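OBCA, Oxalate Biosynthetic Component A (Burkholderia glumae, PDB 4NNB) combines an N-terminal domain with a TIM-barrel domain that holds a magnesium ion and a bound oxaloacetate ion. Local coordinates at residues V223-R228 and D256-I261; L311-V316 and H352-N357; L457-A462 and E504-R509. One frame throughout, in Å; residues are numbered along the deposited sequence.

Contact 1: V223-R228 and D256-I261. With MG (magnesium ion), chain B; OAA (oxaloacetate ion), chain C.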
loop_
_atom_site.group_PDB
_atom_site.type_symbol
_atom_site.label_atom_id
_atom_site.label_comp_id
_atom_site.label_asym_id
_atom_site.label_seq_id
_atom_site.Cartn_x
_atom_site.Cartn_y
_atom_site.Cartn_z
ATOM N N VAL A 223 -1.242 -14.364 -1.597
ATOM C CA VAL A 223 -1.888 -13.069 -1.448
ATOM C C VAL A 223 -2.063 -12.718 0.033
ATOM O O VAL A 223 -2.757 -13.428 0.769
ATOM C CB VAL A 223 -3.257 -13.026 -2.152
ATOM C CG1 VAL A 223 -3.833 -11.604 -2.097
ATOM C CG2 VAL A 223 -3.120 -13.503 -3.614
ATOM N N HIS A 224 -1.423 -11.631 0.451
ATOM C CA HIS A 224 -1.500 -11.147 1.838
ATOM C C HIS A 224 -2.676 -10.166 1.953
ATOM O O HIS A 224 -2.722 -9.160 1.251
ATOM C CB HIS A 224 -0.162 -10.486 2.214
ATOM C CG HIS A 224 -0.167 -9.746 3.522
ATOM N ND1 HIS A 224 -0.196 -10.386 4.750
ATOM C CD2 HIS A 224 -0.088 -8.422 3.797
ATOM C CE1 HIS A 224 -0.161 -9.485 5.715
ATOM N NE2 HIS A 224 -0.099 -8.280 5.163
ATOM N N LEU A 225 -3.622 -10.476 2.830
ATOM C CA LEU A 225 -4.882 -9.743 2.925
ATOM C C LEU A 225 -5.029 -8.937 4.212
ATOM O O LEU A 225 -4.634 -9.396 5.290
ATOM C CB LEU A 225 -6.053 -10.737 2.848
ATOM C CG LEU A 225 -6.224 -11.456 1.506
ATOM C CD1 LEU A 225 -7.393 -12.443 1.547
ATOM C CD2 LEU A 225 -6.437 -10.421 0.395
ATOM N N HIS A 226 -5.610 -7.743 4.081
ATOM C CA HIS A 226 -6.206 -7.023 5.203
ATOM C C HIS A 226 -7.679 -6.782 4.888
ATOM O O HIS A 226 -8.095 -6.806 3.721
ATOM C CB HIS A 226 -5.590 -5.631 5.380
ATOM C CG HIS A 226 -4.188 -5.616 5.906
ATOM N ND1 HIS A 226 -3.844 -4.953 7.064
ATOM C CD2 HIS A 226 -3.034 -6.118 5.398
ATOM C CE1 HIS A 226 -2.540 -5.062 7.260
ATOM N NE2 HIS A 226 -2.026 -5.765 6.264
ATOM N N THR A 227 -8.457 -6.507 5.927
ATOM C CA THR A 227 -9.799 -5.968 5.778
ATOM C C THR A 227 -9.852 -4.577 6.404
ATOM O O THR A 227 -8.946 -4.187 7.148
ATOM C CB THR A 227 -10.857 -6.880 6.424
ATOM O OG1 THR A 227 -10.428 -7.244 7.747
ATOM C CG2 THR A 227 -11.051 -8.145 5.584
ATOM N N ARG A 228 -10.910 -3.833 6.091
ATOM C CA ARG A 228 -11.092 -2.473 6.588
ATOM C C ARG A 228 -12.502 -2.310 7.137
ATOM O O ARG A 228 -13.448 -2.890 6.614
ATOM C CB ARG A 228 -10.907 -1.442 5.465
ATOM C CG ARG A 228 -9.555 -1.475 4.746
ATOM C CD ARG A 228 -8.393 -1.131 5.657
ATOM N NE ARG A 228 -7.171 -0.989 4.868
ATOM C CZ ARG A 228 -6.812 0.139 4.256
ATOM N NH1 ARG A 228 -7.565 1.234 4.374
ATOM N NH2 ARG A 228 -5.693 0.180 3.547
ATOM N N ASP A 256 -16.745 -10.988 9.344
ATOM C CA ASP A 256 -17.753 -11.250 8.320
ATOM C C ASP A 256 -17.151 -11.079 6.924
ATOM O O ASP A 256 -17.517 -11.803 6.000
ATOM C CB ASP A 256 -18.971 -10.336 8.483
ATOM C CG ASP A 256 -19.806 -10.680 9.702
ATOM O OD1 ASP A 256 -19.720 -11.818 10.201
ATOM O OD2 ASP A 256 -20.552 -9.799 10.160
ATOM N N ASP A 257 -16.224 -10.136 6.768
ATOM C CA ASP A 257 -15.557 -9.959 5.469
ATOM C C ASP A 257 -14.790 -11.216 5.064
ATOM O O ASP A 257 -14.928 -11.708 3.938
ATOM C CB ASP A 257 -14.635 -8.730 5.473
ATOM C CG ASP A 257 -15.404 -7.423 5.400
ATOM O OD1 ASP A 257 -16.635 -7.494 5.298
ATOM O OD2 ASP A 257 -14.787 -6.330 5.442
ATOM N N TYR A 258 -13.997 -11.760 5.983
ATOM C CA TYR A 258 -13.257 -12.981 5.678
ATOM C C TYR A 258 -14.166 -14.185 5.435
ATOM O O TYR A 258 -13.845 -15.047 4.634
ATOM C CB TYR A 258 -12.204 -13.278 6.761
ATOM C CG TYR A 258 -10.977 -12.404 6.612
ATOM C CD1 TYR A 258 -10.209 -12.463 5.457
ATOM C CD2 TYR A 258 -10.591 -11.525 7.610
ATOM C CE1 TYR A 258 -9.088 -11.676 5.297
ATOM C CE2 TYR A 258 -9.459 -10.732 7.466
ATOM C CZ TYR A 258 -8.715 -10.814 6.309
ATOM O OH TYR A 258 -7.597 -10.027 6.142
ATOM N N ASP A 259 -15.303 -14.240 6.121
ATOM C CA ASP A 259 -16.272 -15.320 5.892
ATOM C C ASP A 259 -16.751 -15.313 4.445
ATOM O O ASP A 259 -17.099 -16.357 3.883
ATOM C CB ASP A 259 -17.477 -15.163 6.822
ATOM C CG ASP A 259 -17.191 -15.635 8.236
ATOM O OD1 ASP A 259 -16.111 -16.229 8.466
ATOM O OD2 ASP A 259 -18.066 -15.428 9.101
ATOM N N ALA A 260 -16.746 -14.128 3.850
ATOM C CA ALA A 260 -17.114 -13.958 2.447
ATOM C C ALA A 260 -15.903 -14.175 1.536
ATOM O O ALA A 260 -15.966 -14.954 0.577
ATOM C CB ALA A 260 -17.719 -12.578 2.224
ATOM N N ILE A 261 -14.791 -13.511 1.852
ATOM C CA ILE A 261 -13.606 -13.553 0.987
ATOM C C ILE A 261 -13.020 -14.948 0.793
ATOM O O ILE A 261 -12.748 -15.353 -0.341
ATOM C CB ILE A 261 -12.499 -12.576 1.470
ATOM C CG1 ILE A 261 -12.994 -11.135 1.357
ATOM C CG2 ILE A 261 -11.220 -12.766 0.674
ATOM C CD1 ILE A 261 -12.279 -10.138 2.275
HETATM MG MG MG B . -0.022 -6.377 6.192
HETATM O O1 OAA C . 1.017 -8.420 9.920
HETATM O O2 OAA C . 0.080 -7.615 8.016
HETATM O O4 OAA C . 1.504 -2.595 8.486
HETATM O O5 OAA C . 1.073 -3.534 10.541
HETATM O O3 OAA C . 0.346 -4.978 7.443
HETATM C C1 OAA C . 0.825 -7.440 9.074
HETATM C C2 OAA C . 1.487 -6.109 9.354
HETATM C C3 OAA C . 0.938 -4.920 8.598
HETATM C C4 OAA C . 1.171 -3.611 9.243
HETATM O O HOH W 1 -12.585 -5.094 4.116
HETATM O O HOH W 2 -15.668 -4.150 6.100
HETATM O O HOH W 3 2.236 -6.472 6.105
#
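T227 lays its methyl group on the ring of Y258. The CG2 of T227 is 3.8 Å from the centroid of the Y258 ring and 21° off its normal. This is a CH-pi contact over one face, displaced toward the rim near CE2 and CZ. The hydroxyl of T227 is turned elsewhere, in hydrogen bonds with the O of Q252 and the N of V254. With chi1 at 48° the OG1 can reach Q252 and V254 while CG2 faces the helix. The same methyl meets the helix at T227 CG2 to D257 CB, 3.6 Å.

L225 comes to the edge of the Y258 ring, and the two side chains run past each other in opposite senses. L225 CB is 4.0 Å from Y258 CE1. The ring end reaches the strand backbone, with Y258 OH 3.1 Å from L225 O. Farther along, L225 CD1 packs on I261 CG2 at 3.9 Å. A more polar junction lies beyond T227. There a water accepts the N-H of R228 and probably donates to D257 OD2.

Segment 223-228 also supplies two of the three protein ligands of the magnesium ion. H224 NE2 binds it at 2.2 Å, and H226 NE2 at 2.1 Å. E475, a water and the O2 and O3 of the oxaloacetate ion complete the shell. H226 ND1 is hydrogen-bonded to N251 OD1, which probably helps to fix the rotation of that ring. The side chain of H226 leaves the backbone away from the helix, those of L225 and T227 toward it. The chemistry is therefore divided along one short chain. L225 and T227 give the helix a mostly apolar surface, and the two histidines between and before them give nitrogen ligands to the metal.

Contact 2: L311-V316 and H352-N357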
loop_
_atom_site.group_PDB
_atom_site.type_symbol
_atom_site.label_atom_id
_atom_site.label_comp_id
_atom_site.label_asym_id
_atom_site.label_seq_id
_atom_site.Cartn_x
_atom_site.Cartn_y
_atom_site.Cartn_z
ATOM N N LEU A 311 2.676 -12.915 11.618
ATOM C CA LEU A 311 3.039 -13.002 13.033
ATOM C C LEU A 311 4.294 -12.155 13.257
ATOM O O LEU A 311 5.301 -12.329 12.561
ATOM C CB LEU A 311 3.285 -14.470 13.426
ATOM C CG LEU A 311 3.440 -14.775 14.918
ATOM C CD1 LEU A 311 2.937 -16.190 15.236
ATOM C CD2 LEU A 311 4.890 -14.610 15.379
ATOM N N SER A 312 4.226 -11.229 14.207
ATOM C CA SER A 312 5.356 -10.360 14.523
ATOM C C SER A 312 5.741 -10.547 15.992
ATOM O O SER A 312 5.010 -10.124 16.871
ATOM C CB SER A 312 4.991 -8.893 14.275
ATOM O OG SER A 312 4.713 -8.633 12.908
ATOM N N PRO A 313 6.893 -11.176 16.262
ATOM C CA PRO A 313 7.178 -11.574 17.646
ATOM C C PRO A 313 7.930 -10.526 18.487
ATOM O O PRO A 313 8.835 -10.881 19.251
ATOM C CB PRO A 313 8.020 -12.848 17.473
ATOM C CG PRO A 313 8.739 -12.639 16.156
ATOM C CD PRO A 313 7.809 -11.806 15.289
ATOM N N ALA A 314 7.546 -9.260 18.325
ATOM C CA ALA A 314 7.959 -8.161 19.188
ATOM C C ALA A 314 7.001 -7.030 18.896
ATOM O O ALA A 314 6.292 -7.063 17.878
ATOM C CB ALA A 314 9.399 -7.711 18.884
ATOM N N ALA A 315 6.999 -6.022 19.765
ATOM C CA ALA A 315 6.256 -4.793 19.510
ATOM C C ALA A 315 6.714 -4.195 18.182
ATOM O O ALA A 315 7.907 -4.225 17.857
ATOM C CB ALA A 315 6.476 -3.793 20.637
ATOM N N VAL A 316 5.773 -3.667 17.406
ATOM C CA VAL A 316 6.121 -3.002 16.145
ATOM C C VAL A 316 5.891 -1.509 16.362
ATOM O O VAL A 316 4.765 -1.085 16.578
ATOM C CB VAL A 316 5.268 -3.527 14.972
ATOM C CG1 VAL A 316 5.595 -2.765 13.684
ATOM C CG2 VAL A 316 5.529 -5.014 14.752
ATOM N N HIS A 352 14.980 -5.328 14.287
ATOM C CA HIS A 352 15.996 -6.252 14.789
ATOM C C HIS A 352 15.514 -7.043 16.007
ATOM O O HIS A 352 15.916 -8.191 16.207
ATOM C CB HIS A 352 17.316 -5.526 15.091
ATOM C CG HIS A 352 18.048 -5.092 13.861
ATOM N ND1 HIS A 352 18.731 -5.979 13.053
ATOM C CD2 HIS A 352 18.180 -3.873 13.282
ATOM C CE1 HIS A 352 19.267 -5.321 12.038
ATOM N NE2 HIS A 352 18.941 -4.045 12.148
ATOM N N ALA A 353 14.662 -6.431 16.819
ATOM C CA ALA A 353 14.085 -7.140 17.958
ATOM C C ALA A 353 13.403 -8.420 17.476
ATOM O O ALA A 353 13.547 -9.485 18.090
ATOM C CB ALA A 353 13.098 -6.251 18.693
ATOM N N ILE A 354 12.684 -8.327 16.357
ATOM C CA ILE A 354 12.031 -9.518 15.801
ATOM C C ILE A 354 13.042 -10.582 15.377
ATOM O O ILE A 354 12.842 -11.777 15.644
ATOM C CB ILE A 354 11.026 -9.160 14.682
ATOM C CG1 ILE A 354 9.734 -8.649 15.328
ATOM C CG2 ILE A 354 10.744 -10.362 13.780
ATOM C CD1 ILE A 354 8.815 -7.842 14.405
ATOM N N VAL A 355 14.132 -10.162 14.741
ATOM C CA VAL A 355 15.192 -11.110 14.379
ATOM C C VAL A 355 15.770 -11.813 15.621
ATOM O O VAL A 355 15.886 -13.047 15.652
ATOM C CB VAL A 355 16.337 -10.434 13.595
ATOM C CG1 VAL A 355 17.376 -11.489 13.172
ATOM C CG2 VAL A 355 15.789 -9.702 12.361
ATOM N N ASP A 356 16.116 -11.026 16.636
ATOM C CA ASP A 356 16.625 -11.573 17.893
ATOM C C ASP A 356 15.659 -12.576 18.504
ATOM O O ASP A 356 16.049 -13.667 18.910
ATOM C CB ASP A 356 16.850 -10.454 18.900
ATOM C CG ASP A 356 17.960 -9.516 18.495
ATOM O OD1 ASP A 356 18.779 -9.884 17.628
ATOM O OD2 ASP A 356 18.011 -8.404 19.056
ATOM N N ASN A 357 14.385 -12.210 18.558
ATOM C CA ASN A 357 13.387 -13.068 19.201
ATOM C C ASN A 357 13.067 -14.342 18.420
ATOM O O ASN A 357 12.963 -15.429 18.998
ATOM C CB ASN A 357 12.118 -12.267 19.495
ATOM C CG ASN A 357 12.360 -11.152 20.514
ATOM O OD1 ASN A 357 13.428 -11.084 21.127
ATOM N ND2 ASN A 357 11.359 -10.291 20.712
#
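I354 is the main bump of the helix, and residues S312 to A314 of the loop, with V316 farther off, form the hollow for it. Its two branches fill different parts of the hollow. The CG2 branch meets the proline ring, with P313 CD to I354 CG2 at 3.6 Å. The CG1 branch passes by A314, with A314 CB to I354 CG1 at 3.7 Å. Its end, CD1, goes deepest into the bend of the loop. There I354 CD1 lies 4.0 Å from S312 CB. Chi1 of -78° sets CG1 anti to the carbonyl carbon and leaves CG2 for the proline. The side chains of P313 and I354 cross at about a right angle.

The loop has a smaller bump of its own. The methyl of A314 sits among I354, A353 and N357, with A314 CB to A353 CB at 4.0 Å.

N357 closes the rim. Its ND2 donates a hydrogen bond to P313 O, 3.0 Å away, nearly straight at an N-H...O angle of 170°. The donor lies in the carbonyl plane. The bond, with the oxygen near the amide plane of N357, helps to fix the rotation of the amide.

The arrangement belongs to the TIM-barrel fold. A loop leaving strand 308-311 packs on the helix that follows the adjacent parallel strand 344-349. The oxaloacetate pocket residues S310, E348 and F350 lie close by in sequence.

Contact 3: L457-A462 and E504-R509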
loop_
_atom_site.group_PDB
_atom_site.type_symbol
_atom_site.label_atom_id
_atom_site.label_comp_id
_atom_site.label_asym_id
_atom_site.label_seq_id
_atom_site.Cartn_x
_atom_site.Cartn_y
_atom_site.Cartn_z
ATOM N N LEU A 457 14.722 -0.835 -6.237
ATOM C CA LEU A 457 15.759 -1.672 -5.649
ATOM C C LEU A 457 15.327 -3.121 -5.493
ATOM O O LEU A 457 16.174 -3.997 -5.312
ATOM C CB LEU A 457 16.134 -1.136 -4.261
ATOM C CG LEU A 457 16.676 0.283 -4.168
ATOM C CD1 LEU A 457 16.835 0.691 -2.716
ATOM C CD2 LEU A 457 18.011 0.375 -4.899
ATOM N N LEU A 458 14.017 -3.374 -5.546
ATOM C CA LEU A 458 13.457 -4.678 -5.161
ATOM C C LEU A 458 14.146 -5.886 -5.768
ATOM O O LEU A 458 14.575 -6.792 -5.049
ATOM C CB LEU A 458 11.973 -4.764 -5.511
ATOM C CG LEU A 458 10.948 -4.441 -4.435
ATOM C CD1 LEU A 458 9.560 -4.668 -5.021
ATOM C CD2 LEU A 458 11.169 -5.281 -3.166
ATOM N N VAL A 459 14.224 -5.917 -7.095
ATOM C CA VAL A 459 14.790 -7.073 -7.772
ATOM C C VAL A 459 16.295 -7.223 -7.531
ATOM O O VAL A 459 16.756 -8.327 -7.249
ATOM C CB VAL A 459 14.458 -7.076 -9.275
ATOM C CG1 VAL A 459 15.203 -8.205 -9.991
ATOM C CG2 VAL A 459 12.960 -7.225 -9.461
ATOM N N ASP A 460 17.054 -6.133 -7.628
ATOM C CA ASP A 460 18.500 -6.227 -7.425
ATOM C C ASP A 460 18.819 -6.716 -6.009
ATOM O O ASP A 460 19.656 -7.605 -5.826
ATOM C CB ASP A 460 19.190 -4.886 -7.661
ATOM C CG ASP A 460 19.291 -4.524 -9.137
ATOM O OD1 ASP A 460 19.276 -5.433 -9.993
ATOM O OD2 ASP A 460 19.383 -3.319 -9.433
ATOM N N VAL A 461 18.144 -6.134 -5.018
ATOM C CA VAL A 461 18.380 -6.492 -3.621
ATOM C C VAL A 461 17.994 -7.935 -3.336
ATOM O O VAL A 461 18.728 -8.661 -2.670
ATOM C CB VAL A 461 17.628 -5.557 -2.662
ATOM C CG1 VAL A 461 17.705 -6.076 -1.226
ATOM C CG2 VAL A 461 18.198 -4.166 -2.741
ATOM N N ALA A 462 16.850 -8.365 -3.860
ATOM C CA ALA A 462 16.376 -9.717 -3.602
ATOM C C ALA A 462 17.284 -10.766 -4.248
ATOM O O ALA A 462 17.568 -11.826 -3.665
ATOM C CB ALA A 462 14.952 -9.880 -4.094
ATOM N N GLU A 504 7.762 -9.621 -14.838
ATOM C CA GLU A 504 8.459 -9.298 -16.078
ATOM C C GLU A 504 9.946 -9.027 -15.829
ATOM O O GLU A 504 10.811 -9.614 -16.486
ATOM C CB GLU A 504 7.769 -8.096 -16.733
ATOM C CG GLU A 504 8.397 -7.569 -18.011
ATOM C CD GLU A 504 7.586 -6.418 -18.592
ATOM O OE1 GLU A 504 6.874 -6.646 -19.595
ATOM O OE2 GLU A 504 7.652 -5.292 -18.042
ATOM N N GLU A 505 10.241 -8.149 -14.876
ATOM C CA GLU A 505 11.625 -7.832 -14.533
ATOM C C GLU A 505 12.401 -9.065 -14.046
ATOM O O GLU A 505 13.586 -9.228 -14.366
ATOM C CB GLU A 505 11.684 -6.698 -13.499
ATOM C CG GLU A 505 13.103 -6.322 -13.089
ATOM C CD GLU A 505 13.187 -5.024 -12.303
ATOM O OE1 GLU A 505 12.147 -4.546 -11.793
ATOM O OE2 GLU A 505 14.305 -4.472 -12.204
ATOM N N LEU A 506 11.734 -9.940 -13.294
ATOM C CA LEU A 506 12.382 -11.158 -12.800
ATOM C C LEU A 506 12.759 -12.097 -13.952
ATOM O O LEU A 506 13.899 -12.561 -14.042
ATOM C CB LEU A 506 11.494 -11.881 -11.779
ATOM C CG LEU A 506 11.518 -11.283 -10.364
ATOM C CD1 LEU A 506 10.396 -11.854 -9.502
ATOM C CD2 LEU A 506 12.881 -11.513 -9.693
ATOM N N LEU A 507 11.798 -12.362 -14.832
ATOM C CA LEU A 507 12.015 -13.211 -16.000
ATOM C C LEU A 507 13.148 -12.688 -16.895
ATOM O O LEU A 507 13.911 -13.465 -17.460
ATOM C CB LEU A 507 10.719 -13.351 -16.791
ATOM C CG LEU A 507 9.675 -14.249 -16.140
ATOM C CD1 LEU A 507 8.378 -14.247 -16.947
ATOM C CD2 LEU A 507 10.222 -15.658 -15.991
ATOM N N GLY A 508 13.268 -11.372 -16.989
ATOM C CA GLY A 508 14.340 -10.756 -17.753
ATOM C C GLY A 508 15.737 -10.935 -17.179
ATOM O O GLY A 508 16.724 -10.569 -17.826
ATOM N N ARG A 509 15.836 -11.480 -15.968
ATOM C CA ARG A 509 17.143 -11.743 -15.365
ATOM C C ARG A 509 17.350 -13.230 -15.155
ATOM O O ARG A 509 18.186 -13.639 -14.352
ATOM C CB ARG A 509 17.289 -11.018 -14.029
ATOM C CG ARG A 509 16.766 -9.605 -14.033
ATOM C CD ARG A 509 17.861 -8.569 -13.918
ATOM N NE ARG A 509 17.286 -7.294 -13.505
ATOM C CZ ARG A 509 17.555 -6.692 -12.353
ATOM N NH1 ARG A 509 16.968 -5.539 -12.062
ATOM N NH2 ARG A 509 18.422 -7.237 -11.504
HETATM O O HOH W 4 12.923 -3.785 -8.806
#
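A salt-bridge network joins helix 458-465 to the end of helix 495-507. Its members are D460, E505 and R509. R509 is shared between the two acids. Its NH2 bonds to D460 OD1 in a salt bridge. The modelled separation of 2.5 Å between R509 NH2 and D460 OD1 is short, so its exact length is doubtful. The N-H...O angle is 143°. The NH2 meets OD1 nearly on the line of its C-O bond, but the oxygen is tilted out of the guanidinium plane. A second, weak bond runs from R509 NH1 to D460 OD1 at 3.1 Å. The carboxylate and guanidinium planes are 46° apart. R509 NH1 also forms a salt bridge with E505 OE2 at 2.9 Å, though the hydrogen bond within it is weak. The positive charge probably eases the approach of the two acids, whose D460 OD1 and E505 OE2 are 5.5 Å apart.

V459 packs against one face of the guanidinium and the end of E505. Its CG1 lies over the centre of that face, with V459 CG1 to R509 CZ at 3.7 Å. The other methyl, CG2, rests against the carboxylate end, 3.6 Å from E505 CD. V459 CG1 also meets L506 CD2 at 4.1 Å. A water accepts the N-H of V459 and probably donates to E505 OE1.

Behind the network lies the sheet. L506 and A462 both touch I470 of strand 469-472, and L458 reaches strands 444-449 and 469-472. On another side L457 and D460 meet helix 416-440, where H419 NE2 is hydrogen-bonded to D460 OD2.

The three contacts follow one another along the chain, and none touches another. Segment 223-228 of contact 1 brings H224 and H226 to the magnesium ion. Contact 2 stands beside the same pocket: the side chain of S312 is about 5 Å from the oxaloacetate ion and about 9 Å from the magnesium ion. Contacts 1 and 2 have centres 25 Å apart, but their nearest atoms are about 7 Å apart. Contact 3 is more remote. Its nearest atoms are about 13 Å from either of the others, and its centre is 29 Å from that of contact 1. Still, strand 469-472, on which contact 3 packs, leads in sequence to the magnesium ligand E475.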